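Local coordinates for beta-ketoacyl-[acyl-carrier-protein] synthase FabY (Pseudomonas aeruginosa, PDB 4CW4) that catalyses the condensation of acetyl-CoA with malonyl-ACP to give 3-oxobutanoyl-ACP, the primer of fatty acid synthesis, and works as a homodimer, at residues M194-A199 against E365-Y369; V217-A223 against Q304-V308; G329-T333 against N358-T362; N410-A415 against E452-V457; A490-F494 against V549-R553. One frame throughout, in Å; residues are numbered along the deposited sequence.

Contact 1 (M194-A199 against E365-Y369)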
# COMPACT_ATOMS: atom_id res chain seq x y z
N MET A 194 -0.88 -13.29 -11.80
CA MET A 194 -2.25 -12.90 -12.10
C MET A 194 -2.31 -11.48 -12.63
O MET A 194 -3.07 -11.20 -13.54
CB MET A 194 -3.15 -13.08 -10.87
CG MET A 194 -3.43 -14.55 -10.58
SD MET A 194 -4.37 -14.89 -9.08
CE MET A 194 -5.85 -13.91 -9.35
N SER A 195 -1.46 -10.61 -12.10
CA SER A 195 -1.45 -9.22 -12.56
C SER A 195 -0.98 -9.14 -14.00
O SER A 195 -1.57 -8.44 -14.81
CB SER A 195 -0.55 -8.34 -11.67
OG SER A 195 -0.66 -6.98 -12.06
N VAL A 196 0.10 -9.85 -14.32
CA VAL A 196 0.64 -9.84 -15.67
C VAL A 196 -0.40 -10.37 -16.67
O VAL A 196 -0.64 -9.78 -17.72
CB VAL A 196 1.97 -10.65 -15.73
CG1 VAL A 196 2.40 -10.96 -17.16
CG2 VAL A 196 3.07 -9.91 -14.96
N VAL A 197 -1.03 -11.48 -16.32
CA VAL A 197 -2.00 -12.11 -17.23
C VAL A 197 -3.28 -11.28 -17.38
O VAL A 197 -3.81 -11.12 -18.49
CB VAL A 197 -2.28 -13.56 -16.78
CG1 VAL A 197 -3.37 -14.18 -17.57
CG2 VAL A 197 -0.99 -14.38 -16.90
N ALA A 198 -3.75 -10.71 -16.27
CA ALA A 198 -4.91 -9.83 -16.31
C ALA A 198 -4.64 -8.55 -17.08
O ALA A 198 -5.51 -8.06 -17.79
CB ALA A 198 -5.38 -9.51 -14.90
N ALA A 199 -3.46 -7.97 -16.90
CA ALA A 199 -3.17 -6.71 -17.56
C ALA A 199 -3.18 -6.89 -19.07
O ALA A 199 -3.68 -6.03 -19.80
CB ALA A 199 -1.84 -6.14 -17.09
N GLU A 365 -9.50 -15.07 -4.82
CA GLU A 365 -8.43 -14.47 -5.62
C GLU A 365 -9.00 -13.85 -6.89
O GLU A 365 -9.90 -14.39 -7.53
CB GLU A 365 -7.40 -15.53 -5.99
CG GLU A 365 -7.93 -16.68 -6.83
CD GLU A 365 -6.91 -17.79 -7.08
OE1 GLU A 365 -5.78 -17.75 -6.55
OE2 GLU A 365 -7.27 -18.73 -7.81
N SER A 366 -8.44 -12.70 -7.27
CA SER A 366 -8.87 -12.01 -8.48
C SER A 366 -7.84 -11.00 -8.89
O SER A 366 -7.22 -10.36 -8.04
CB SER A 366 -10.17 -11.25 -8.24
OG SER A 366 -10.64 -10.65 -9.44
N SER A 367 -7.65 -10.85 -10.19
CA SER A 367 -6.92 -9.70 -10.72
C SER A 367 -7.75 -9.13 -11.84
O SER A 367 -8.18 -9.85 -12.74
CB SER A 367 -5.52 -10.05 -11.22
OG SER A 367 -4.86 -8.87 -11.66
N GLN A 368 -7.95 -7.82 -11.79
CA GLN A 368 -8.85 -7.11 -12.70
C GLN A 368 -8.24 -5.76 -13.03
O GLN A 368 -7.69 -5.12 -12.15
CB GLN A 368 -10.19 -6.85 -12.03
CG GLN A 368 -10.96 -8.07 -11.56
CD GLN A 368 -11.72 -8.74 -12.67
OE1 GLN A 368 -11.26 -8.81 -13.80
NE2 GLN A 368 -12.90 -9.25 -12.34
N TYR A 369 -8.40 -5.33 -14.28
CA TYR A 369 -7.97 -4.01 -14.73
C TYR A 369 -9.02 -3.35 -15.62
O TYR A 369 -9.67 -4.02 -16.41
CB TYR A 369 -6.62 -4.08 -15.48
CG TYR A 369 -5.53 -4.42 -14.53
CD1 TYR A 369 -5.01 -3.44 -13.69
CD2 TYR A 369 -5.09 -5.73 -14.39
CE1 TYR A 369 -4.06 -3.76 -12.75
CE2 TYR A 369 -4.15 -6.05 -13.46
CZ TYR A 369 -3.64 -5.07 -12.64
OH TYR A 369 -2.70 -5.36 -11.67
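Ser195 and Tyr369 meet hydroxyl to hydroxyl, with OG of Ser195 2.6 Å from OH of Tyr369 in a short hydrogen bond whose direction is open. Ser195 holds OG on the far side of CB from its own backbone N (chi1 -175°), which extends the oxygen to the end of the phenol. Each oxygen has a second partner, Pro264 O for the serine and Ser226 OG for the tyrosine, so the buried pair is gripped from both ends. Nearer the CB end of the ring, Ala198 CB lies at the edge, close to the ring plane, 3.8 Å from CD2 of Tyr369. Helix 190-204 here runs over strand 366-374, with the segment axes 7.4 Å apart at closest and 37° between their directions, an outer helix laid on a sheet of the N-terminal half of the thiolase-type ketosynthase fold. Between tyrosine and methionine, Ser367 turns OG into the helix surface, 3.3 Å from Ala198 CB, while its polar partner is Asn312 O on the adjoining strand. Met194 bends at its last torsion (chi3 56°), which brings CE 3.5 Å from Ser366 N and 4.0 Å from Glu365 CB. Its chain crosses that of Glu365 at roughly a right angle, and the glutamate continues past the sulfur to carry its carboxylate to a salt bridge with Arg190 and a hydrogen bond with Tyr98.

Contact 2 (V217-A223 against Q304-V308)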
# COMPACT_ATOMS: atom_id res chain seq x y z
N VAL A 217 0.25 10.26 -26.99
CA VAL A 217 0.31 11.03 -25.74
C VAL A 217 1.77 11.33 -25.38
O VAL A 217 2.68 10.76 -25.98
CB VAL A 217 -0.41 10.29 -24.58
CG1 VAL A 217 -1.88 10.06 -24.93
CG2 VAL A 217 0.27 8.97 -24.24
N GLN A 218 1.99 12.24 -24.44
CA GLN A 218 3.34 12.46 -23.92
C GLN A 218 3.75 11.31 -22.99
O GLN A 218 2.90 10.60 -22.45
CB GLN A 218 3.45 13.82 -23.21
CG GLN A 218 3.15 14.97 -24.16
CD GLN A 218 3.46 16.34 -23.60
OE1 GLN A 218 4.22 16.47 -22.67
NE2 GLN A 218 2.83 17.36 -24.16
N PRO A 219 5.06 11.09 -22.84
CA PRO A 219 5.49 9.92 -22.06
C PRO A 219 5.01 9.89 -20.60
O PRO A 219 4.83 8.82 -20.04
CB PRO A 219 7.03 10.01 -22.11
CG PRO A 219 7.31 10.76 -23.37
CD PRO A 219 6.19 11.78 -23.48
N ASP A 220 4.82 11.07 -20.01
CA ASP A 220 4.35 11.17 -18.64
C ASP A 220 2.84 11.09 -18.50
O ASP A 220 2.33 11.16 -17.39
CB ASP A 220 4.88 12.45 -17.97
CG ASP A 220 4.42 13.72 -18.67
OD1 ASP A 220 4.07 13.66 -19.87
OD2 ASP A 220 4.46 14.80 -18.02
N GLU A 221 2.13 10.93 -19.62
CA GLU A 221 0.66 10.95 -19.60
C GLU A 221 -0.03 9.57 -19.54
O GLU A 221 -1.24 9.44 -19.73
CB GLU A 221 0.15 11.78 -20.80
CG GLU A 221 0.41 13.27 -20.62
CD GLU A 221 -0.04 14.12 -21.79
OE1 GLU A 221 -0.13 13.57 -22.92
OE2 GLU A 221 -0.32 15.32 -21.57
N ILE A 222 0.78 8.56 -19.27
CA ILE A 222 0.30 7.21 -18.99
C ILE A 222 0.42 7.00 -17.49
O ILE A 222 1.40 7.40 -16.90
CB ILE A 222 1.20 6.16 -19.67
CG1 ILE A 222 1.32 6.41 -21.16
CG2 ILE A 222 0.70 4.74 -19.37
CD1 ILE A 222 0.07 6.22 -21.90
N ALA A 223 -0.57 6.38 -16.87
CA ALA A 223 -0.54 6.12 -15.44
C ALA A 223 -1.01 4.72 -15.16
O ALA A 223 -1.88 4.23 -15.86
CB ALA A 223 -1.44 7.08 -14.73
N GLN A 304 -3.29 15.50 -15.77
CA GLN A 304 -1.98 14.96 -15.52
C GLN A 304 -1.73 13.73 -16.38
O GLN A 304 -0.61 13.50 -16.82
CB GLN A 304 -1.81 14.62 -14.04
CG GLN A 304 -1.78 15.82 -13.13
CD GLN A 304 -1.65 15.41 -11.69
OE1 GLN A 304 -0.54 15.18 -11.18
NE2 GLN A 304 -2.78 15.29 -11.02
N ALA A 305 -2.77 12.93 -16.60
CA ALA A 305 -2.63 11.71 -17.40
C ALA A 305 -3.83 11.54 -18.32
O ALA A 305 -4.94 11.98 -18.00
CB ALA A 305 -2.47 10.47 -16.52
N ARG A 306 -3.60 10.89 -19.44
CA ARG A 306 -4.63 10.71 -20.45
C ARG A 306 -5.02 9.25 -20.63
O ARG A 306 -6.11 8.98 -21.17
CB ARG A 306 -4.14 11.27 -21.77
CG ARG A 306 -3.84 12.77 -21.68
CD ARG A 306 -3.71 13.45 -23.02
NE ARG A 306 -5.03 13.56 -23.64
CZ ARG A 306 -5.33 14.30 -24.70
NH1 ARG A 306 -4.39 15.02 -25.31
NH2 ARG A 306 -6.57 14.34 -25.15
N VAL A 307 -4.14 8.33 -20.23
CA VAL A 307 -4.41 6.90 -20.31
C VAL A 307 -4.07 6.32 -18.96
O VAL A 307 -2.94 6.52 -18.49
CB VAL A 307 -3.56 6.19 -21.38
CG1 VAL A 307 -3.90 4.70 -21.47
CG2 VAL A 307 -3.75 6.87 -22.72
N VAL A 308 -5.02 5.65 -18.34
CA VAL A 308 -4.81 5.13 -17.00
C VAL A 308 -5.24 3.67 -16.91
O VAL A 308 -6.37 3.32 -17.26
CB VAL A 308 -5.61 5.92 -15.93
CG1 VAL A 308 -5.27 5.39 -14.53
CG2 VAL A 308 -5.33 7.41 -16.01
O HOH W 1 1.41 15.67 -17.35
O HOH W 2 1.93 13.72 -15.89
O HOH W 3 -1.37 14.94 -24.93
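Glu221 O takes two backbone N-H groups of the opposite segment at once, Arg306 N at 2.8 Å and Val307 N at 3.1 Å. The valine donor arrives nearly in line with the carbonyl, whereas that of Arg306 meets it at a C=O...N angle of 140°. One step on, Ala223 N reaches Val307 O at 2.9 Å, and the pairs Ile222-Val307 and Ala223-Val308 thereby start a parallel strand pairing. Side chains settle on both sides of it: Ile222 CD1 lies 3.7 Å from Val307 CB, the two running side by side in the same direction, while on the other face Ala223 CB packs on Ala305 CB at 4.0 Å and on Val308. Ahead of the strands, Glu221 and Arg306 also lie alongside each other, but their planes are 84° apart and OE1 meets the aliphatic CD of Arg306 at 3.6 Å rather than a guanidinium N-H. A water joins OE1 to Arg306 NH1 instead. Within its own segment OE1 accepts from Gln218 N; further out, OE2 forms a salt bridge with Lys629 and Arg306 NE pairs with Asp374. Two more waters lie between Asp220 and Gln304 O, at the dimer interface, where Asp220 forms a salt bridge with Lys416 of the second subunit. In the N-terminal half of the thiolase-type fold, strand 307-314 sits between strands 222-225 and 366-374, parallel to the first and antiparallel to the second, with helix 288-301 against Ala305 and Val308 and helix 375-381 against Val217 and Val307.

Contact 3 (G329-T333 against N358-T362)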
# COMPACT_ATOMS: atom_id res chain seq x y z
N GLY A 329 -12.98 -14.08 13.38
CA GLY A 329 -14.36 -14.47 13.19
C GLY A 329 -14.98 -13.92 11.92
O GLY A 329 -16.19 -13.83 11.82
N ALA A 330 -14.15 -13.57 10.94
CA ALA A 330 -14.61 -12.88 9.73
C ALA A 330 -15.12 -13.79 8.63
O ALA A 330 -15.87 -13.33 7.76
CB ALA A 330 -13.50 -12.00 9.18
N LEU A 331 -14.69 -15.05 8.62
CA LEU A 331 -14.97 -15.95 7.49
C LEU A 331 -16.09 -16.93 7.80
O LEU A 331 -16.30 -17.30 8.95
CB LEU A 331 -13.74 -16.76 7.10
CG LEU A 331 -12.48 -15.96 6.76
CD1 LEU A 331 -11.37 -16.92 6.36
CD2 LEU A 331 -12.75 -14.93 5.66
N ALA A 332 -16.78 -17.36 6.74
CA ALA A 332 -17.76 -18.44 6.85
C ALA A 332 -17.03 -19.76 7.08
O ALA A 332 -16.26 -20.20 6.22
CB ALA A 332 -18.57 -18.53 5.59
N THR A 333 -17.29 -20.40 8.21
CA THR A 333 -16.69 -21.69 8.51
C THR A 333 -17.64 -22.83 8.15
O THR A 333 -18.84 -22.62 7.95
CB THR A 333 -16.40 -21.82 10.00
OG1 THR A 333 -17.64 -21.87 10.72
CG2 THR A 333 -15.55 -20.65 10.51
N ASN A 358 -26.50 -15.79 7.00
CA ASN A 358 -25.09 -15.89 6.62
C ASN A 358 -24.19 -15.88 7.83
O ASN A 358 -24.67 -15.75 8.97
CB ASN A 358 -24.71 -14.82 5.56
CG ASN A 358 -24.91 -13.39 6.03
OD1 ASN A 358 -24.85 -13.10 7.22
ND2 ASN A 358 -25.08 -12.47 5.07
N CYS A 359 -22.89 -16.07 7.61
CA CYS A 359 -21.98 -16.30 8.73
C CYS A 359 -20.52 -15.99 8.44
O CYS A 359 -19.61 -16.59 9.02
CB CYS A 359 -22.12 -17.75 9.20
SG CYS A 359 -21.77 -19.00 7.93
N GLY A 360 -20.28 -14.99 7.59
CA GLY A 360 -18.92 -14.53 7.33
C GLY A 360 -18.59 -14.56 5.85
O GLY A 360 -19.25 -15.25 5.06
N PHE A 361 -17.55 -13.83 5.47
CA PHE A 361 -17.19 -13.74 4.08
C PHE A 361 -16.36 -14.94 3.63
O PHE A 361 -15.88 -15.74 4.44
CB PHE A 361 -16.58 -12.36 3.72
CG PHE A 361 -15.12 -12.13 4.09
CD1 PHE A 361 -14.10 -12.51 3.25
CD2 PHE A 361 -14.81 -11.40 5.21
CE1 PHE A 361 -12.79 -12.24 3.53
CE2 PHE A 361 -13.47 -11.12 5.51
CZ PHE A 361 -12.47 -11.54 4.66
N THR A 362 -16.23 -15.07 2.31
CA THR A 362 -15.42 -16.09 1.68
C THR A 362 -14.26 -15.44 0.96
O THR A 362 -14.44 -14.56 0.12
CB THR A 362 -16.28 -16.87 0.67
OG1 THR A 362 -17.26 -17.63 1.38
CG2 THR A 362 -15.43 -17.80 -0.20
O HOH W 4 -17.71 -16.02 11.22
O HOH W 5 -15.50 -19.21 3.67
O HOH W 6 -19.03 -19.05 10.14
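Phe361 carries its ring between the backbone N and the carbonyl carbon (chi1 79°), and Leu331 turns CG beside its own N (chi1 -56°); together these settings set CD2 of Leu331 over one face of the phenyl. The contact is CH-pi, with CD2 of Leu331 3.5 Å from the Phe361 ring centroid and offset toward the rim. Two loops of the ketosynthase domain are joined here by an isolated beta bridge, Leu331 with Phe361. Phe361 N donates to Ala330 O at 2.9 Å, in the plane of that carbonyl, and Ala332 N donates to Phe361 O at 3.0 Å from a tilted direction. Gly360, at positive phi (124°), lets the chains close up, with its CA 3.3 Å from Ala330 O. The segment 329-333 links two helices: Gly329 ends helix 319-327 in a Schellman motif, and Thr333 is the N-cap of helix 334-341, bonding to Gly336 N. Beyond the bridge, the Phe361 ring stands edge-to-face with Tyr325 and also meets the ring of His477, predicted to be an active-site residue, while its side chain comes to about 6 Å from that of Cys286, the inferred nucleophile. The loop contact thus borders the active site directly through the Phe361 ring. On the far side, Ala332 CB lies 4.0 Å from Cys359 SG, and a water links Thr333 N to Cys359 O, which it meets at 2.8 Å.

Contact 4 (N410-A415 against E452-V457); sequences NYLTVA and EILDRV
Ile453 lays its CG1 squarely over the Tyr411 ring, 3.5 Å from the centroid and only 11° from the ring normal, a CH-pi contact that anchors the close-packed side of this helix pair. Its two branches divide the work: CG1 covers the phenol and carries CD1 to 3.6 Å from OD1 of Asn410, while CG2 meets CG2 of Val414 at 3.9 Å. Val414 holds CG1 opposite its backbone N (chi1 178°), so that this methyl reaches CG2 of Val457 at 3.8 Å. No hydrogen bond crosses between the segments here. The other side is looser and polar. Tyr411 OH only brushes the aliphatic CG of Glu452 at 3.6 Å, and in one of its two modelled conformers Arg456 NH1 approaches CE2 of Tyr411 obliquely at the same distance. Glu452 and Arg456 are partly exposed, and Arg456 NH2 is bonded to Ile610 O of the second subunit. Inward, the Asn410 amide donates to Thr413 OG1 and to Asn536 OD1, and the side chain of Asn410 is about 6 Å from that of His439, a predicted active-site residue. The axes of 410-415 and 452-457 come within 9.7 Å and run in broadly the same direction, 43° apart. Segment 410-415 rests on strands 532-539 and 543-550, and Ile453 reaches Lys538 of the former: neighbouring helices in the outer layer of the C-terminal half of a thiolase-type fold.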
# COMPACT_ATOMS: atom_id res chain seq x y z
N ASN A 410 -19.46 5.10 5.53
CA ASN A 410 -20.14 4.66 4.32
C ASN A 410 -21.47 5.41 4.10
O ASN A 410 -21.93 5.50 2.97
CB ASN A 410 -20.32 3.13 4.36
CG ASN A 410 -20.65 2.51 3.02
OD1 ASN A 410 -21.38 1.53 2.99
ND2 ASN A 410 -20.09 3.00 1.94
N TYR A 411 -22.04 6.00 5.15
CA TYR A 411 -23.20 6.88 4.94
C TYR A 411 -22.82 8.04 4.03
O TYR A 411 -23.55 8.41 3.12
CB TYR A 411 -23.73 7.43 6.27
CG TYR A 411 -24.58 6.46 7.06
CD1 TYR A 411 -23.99 5.58 7.96
CD2 TYR A 411 -25.97 6.42 6.91
CE1 TYR A 411 -24.75 4.68 8.69
CE2 TYR A 411 -26.74 5.53 7.64
CZ TYR A 411 -26.11 4.65 8.52
OH TYR A 411 -26.84 3.75 9.27
N LEU A 412 -21.66 8.61 4.32
CA LEU A 412 -21.16 9.77 3.60
C LEU A 412 -20.79 9.43 2.16
O LEU A 412 -21.12 10.18 1.25
CB LEU A 412 -19.95 10.36 4.33
CG LEU A 412 -20.26 11.22 5.57
CD1 LEU A 412 -21.05 10.49 6.63
CD2 LEU A 412 -18.96 11.74 6.16
N THR A 413 -20.11 8.30 1.95
CA THR A 413 -19.69 7.95 0.59
C THR A 413 -20.90 7.67 -0.30
O THR A 413 -20.95 8.13 -1.44
CB THR A 413 -18.68 6.78 0.53
OG1 THR A 413 -19.30 5.53 0.89
CG2 THR A 413 -17.50 7.01 1.46
N VAL A 414 -21.88 6.93 0.20
CA VAL A 414 -23.05 6.61 -0.61
C VAL A 414 -23.88 7.87 -0.90
O VAL A 414 -24.28 8.10 -2.04
CB VAL A 414 -23.92 5.51 0.04
CG1 VAL A 414 -25.16 5.24 -0.81
CG2 VAL A 414 -23.09 4.21 0.22
N ALA A 415 -24.11 8.68 0.12
CA ALA A 415 -24.88 9.91 -0.06
C ALA A 415 -24.20 10.81 -1.08
O ALA A 415 -24.87 11.33 -1.99
CB ALA A 415 -25.05 10.64 1.26
N GLU A 452 -29.20 -0.73 5.83
CA GLU A 452 -29.68 0.48 6.49
C GLU A 452 -29.14 1.73 5.80
O GLU A 452 -29.88 2.69 5.59
CB GLU A 452 -29.33 0.48 7.97
CG GLU A 452 -29.81 1.73 8.66
CD GLU A 452 -29.85 1.59 10.16
OE1 GLU A 452 -29.22 0.66 10.69
OE2 GLU A 452 -30.53 2.42 10.80
N ILE A 453 -27.85 1.74 5.45
CA ILE A 453 -27.30 2.87 4.71
C ILE A 453 -28.01 3.06 3.36
O ILE A 453 -28.43 4.16 3.02
CB ILE A 453 -25.81 2.67 4.45
CG1 ILE A 453 -25.05 2.76 5.77
CG2 ILE A 453 -25.27 3.69 3.46
CD1 ILE A 453 -23.64 2.20 5.71
N LEU A 454 -28.13 1.99 2.58
CA LEU A 454 -28.76 2.13 1.27
C LEU A 454 -30.22 2.57 1.37
O LEU A 454 -30.68 3.41 0.62
CB LEU A 454 -28.65 0.84 0.46
CG LEU A 454 -27.24 0.33 0.20
CD1 LEU A 454 -27.28 -1.02 -0.49
CD2 LEU A 454 -26.44 1.33 -0.62
N ASP A 455 -30.93 1.98 2.32
CA ASP A 455 -32.33 2.33 2.53
C ASP A 455 -32.48 3.80 2.90
O ASP A 455 -33.38 4.49 2.41
CB ASP A 455 -32.90 1.44 3.62
CG ASP A 455 -34.41 1.44 3.65
OD1 ASP A 455 -35.05 1.23 2.58
OD2 ASP A 455 -34.95 1.62 4.75
N ARG A 456 -31.61 4.30 3.76
CA ARG A 456 -31.73 5.67 4.22
C ARG A 456 -31.30 6.70 3.16
O ARG A 456 -31.87 7.79 3.07
CB ARG A 456 -30.97 5.86 5.52
CG ARG A 456 -31.57 5.07 6.68
CD ARG A 456 -30.87 5.39 7.98
NE ARG A 456 -31.03 6.81 8.29
CZ ARG A 456 -30.28 7.49 9.15
NH1 ARG A 456 -29.29 6.89 9.79
NH2 ARG A 456 -30.51 8.78 9.35
N VAL A 457 -30.31 6.36 2.34
CA VAL A 457 -29.95 7.21 1.22
C VAL A 457 -31.07 7.19 0.17
O VAL A 457 -31.44 8.23 -0.37
CB VAL A 457 -28.60 6.82 0.60
CG1 VAL A 457 -28.35 7.57 -0.67
CG2 VAL A 457 -27.49 7.08 1.60

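Contact 5 (A490-F494 against V549-R553); sequences ALGTF and VLSPR
Helix 482-496 meets the junction where strand 543-550 ends and helix 552-563 begins, and the point of contact is Phe494 against the N-cap residue Ser551. The phenyl lies with one face over the serine: CB of Ser551 is 3.8 Å from the ring centroid of Phe494, 15° off the normal, and CA of Ser551 stands over the ring centre. The opposite face has Ala490 O, one helical turn back, 3.7 Å above the ring plane and displaced toward the rim, so the ring is sandwiched between its own helix and the cap. At the ring edge, in plane, Val549 CG1 touches CE2 of Phe494 at 4.0 Å. Val549 O is also near the ring plane, 3.8 Å from CZ of Phe494. The first torsion of Phe494 (chi1 -68°) puts CG beside the backbone N and turns the ring over Ser551. CB of Phe494, placed by the backbone, packs on CD of Pro552 at 3.9 Å. Leu491 adds only a peripheral touch, CD2 to Val549 CG1 at 4.2 Å, the two side chains meeting at about a right angle. No hydrogen bond joins the two segments. Ser551 OG is turned away to its own duties, bonding to Ile554 N as the cap and to Glu531 OE1. Phe435 lies against Phe494, Ile535 against Ala490, and Ile12 of strand 10-19 against Leu491, an arrangement consistent with a helix of the central layer held between the two sheets of the thiolase fold.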
# COMPACT_ATOMS: atom_id res chain seq x y z
N ALA A 490 -20.75 -4.76 -13.24
CA ALA A 490 -21.66 -3.67 -13.59
C ALA A 490 -21.66 -3.42 -15.09
O ALA A 490 -22.71 -3.14 -15.70
CB ALA A 490 -21.29 -2.40 -12.85
N LEU A 491 -20.50 -3.53 -15.71
CA LEU A 491 -20.39 -3.25 -17.13
C LEU A 491 -21.18 -4.26 -17.94
O LEU A 491 -21.69 -3.96 -19.00
CB LEU A 491 -18.93 -3.26 -17.57
CG LEU A 491 -18.00 -2.28 -16.84
CD1 LEU A 491 -16.62 -2.29 -17.48
CD2 LEU A 491 -18.60 -0.86 -16.82
N GLY A 492 -21.24 -5.48 -17.41
CA GLY A 492 -22.02 -6.53 -18.02
C GLY A 492 -23.51 -6.25 -17.96
O GLY A 492 -24.25 -6.53 -18.92
N THR A 493 -23.98 -5.71 -16.84
CA THR A 493 -25.38 -5.28 -16.76
C THR A 493 -25.70 -4.23 -17.83
O THR A 493 -26.75 -4.29 -18.47
CB THR A 493 -25.74 -4.79 -15.35
OG1 THR A 493 -25.69 -5.91 -14.47
CG2 THR A 493 -27.14 -4.13 -15.29
N PHE A 494 -24.81 -3.26 -18.02
CA PHE A 494 -25.02 -2.29 -19.09
C PHE A 494 -25.10 -2.97 -20.46
O PHE A 494 -25.93 -2.61 -21.29
CB PHE A 494 -23.89 -1.24 -19.10
CG PHE A 494 -23.86 -0.31 -17.92
CD1 PHE A 494 -25.02 0.09 -17.30
CD2 PHE A 494 -22.65 0.15 -17.44
CE1 PHE A 494 -24.97 0.94 -16.21
CE2 PHE A 494 -22.60 0.99 -16.37
CZ PHE A 494 -23.77 1.40 -15.76
N VAL A 549 -20.61 4.99 -11.84
CA VAL A 549 -20.32 4.52 -13.19
C VAL A 549 -21.53 4.80 -14.07
O VAL A 549 -22.66 4.46 -13.71
CB VAL A 549 -20.03 2.99 -13.22
CG1 VAL A 549 -19.46 2.58 -14.57
CG2 VAL A 549 -19.12 2.58 -12.08
N LEU A 550 -21.29 5.43 -15.21
CA LEU A 550 -22.32 5.74 -16.20
C LEU A 550 -22.26 4.75 -17.34
O LEU A 550 -21.18 4.28 -17.71
CB LEU A 550 -22.11 7.15 -16.76
CG LEU A 550 -21.90 8.28 -15.75
CD1 LEU A 550 -21.72 9.61 -16.49
CD2 LEU A 550 -23.07 8.34 -14.77
N SER A 551 -23.42 4.43 -17.92
CA SER A 551 -23.49 3.50 -19.03
C SER A 551 -22.85 4.06 -20.29
O SER A 551 -22.70 5.28 -20.44
CB SER A 551 -24.96 3.19 -19.36
OG SER A 551 -25.57 4.36 -19.89
N PRO A 552 -22.57 3.17 -21.26
CA PRO A 552 -22.17 3.67 -22.58
C PRO A 552 -23.17 4.65 -23.20
O PRO A 552 -22.73 5.63 -23.81
CB PRO A 552 -22.06 2.40 -23.41
CG PRO A 552 -21.68 1.36 -22.42
CD PRO A 552 -22.42 1.71 -21.16
N ARG A 553 -24.47 4.42 -23.05
CA ARG A 553 -25.43 5.33 -23.65
C ARG A 553 -25.28 6.74 -23.10
O ARG A 553 -25.29 7.70 -23.86
CB ARG A 553 -26.88 4.88 -23.42
CG ARG A 553 -27.88 5.74 -24.17
CD ARG A 553 -29.32 5.27 -23.98
NE ARG A 553 -29.87 5.80 -22.73
CZ ARG A 553 -30.25 7.06 -22.55
NH1 ARG A 553 -30.13 7.94 -23.54
NH2 ARG A 553 -30.73 7.44 -21.38

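From the N terminus, helix 190-204 opens contact 1, which closes 166 residues later on strand 366-374. Contacts 2 and 3 both fall within that long loop, one after the other: 217-223 returns to 304-308, then 329-333 to 358-362, whose end adjoins the closing strand of contact 1. Contacts 4 and 5 follow in series in the later part of the chain, and no two of the five cross. Contacts 1 and 2 share a sheet through neighbouring strands 307-314 and 366-374. Contact 3 borders the active site; contact 4 ties two outer helices and, like contact 2, touches the second subunit; contact 5 joins helix 482-496 to the end of strand 543-550 and the start of helix 552-563.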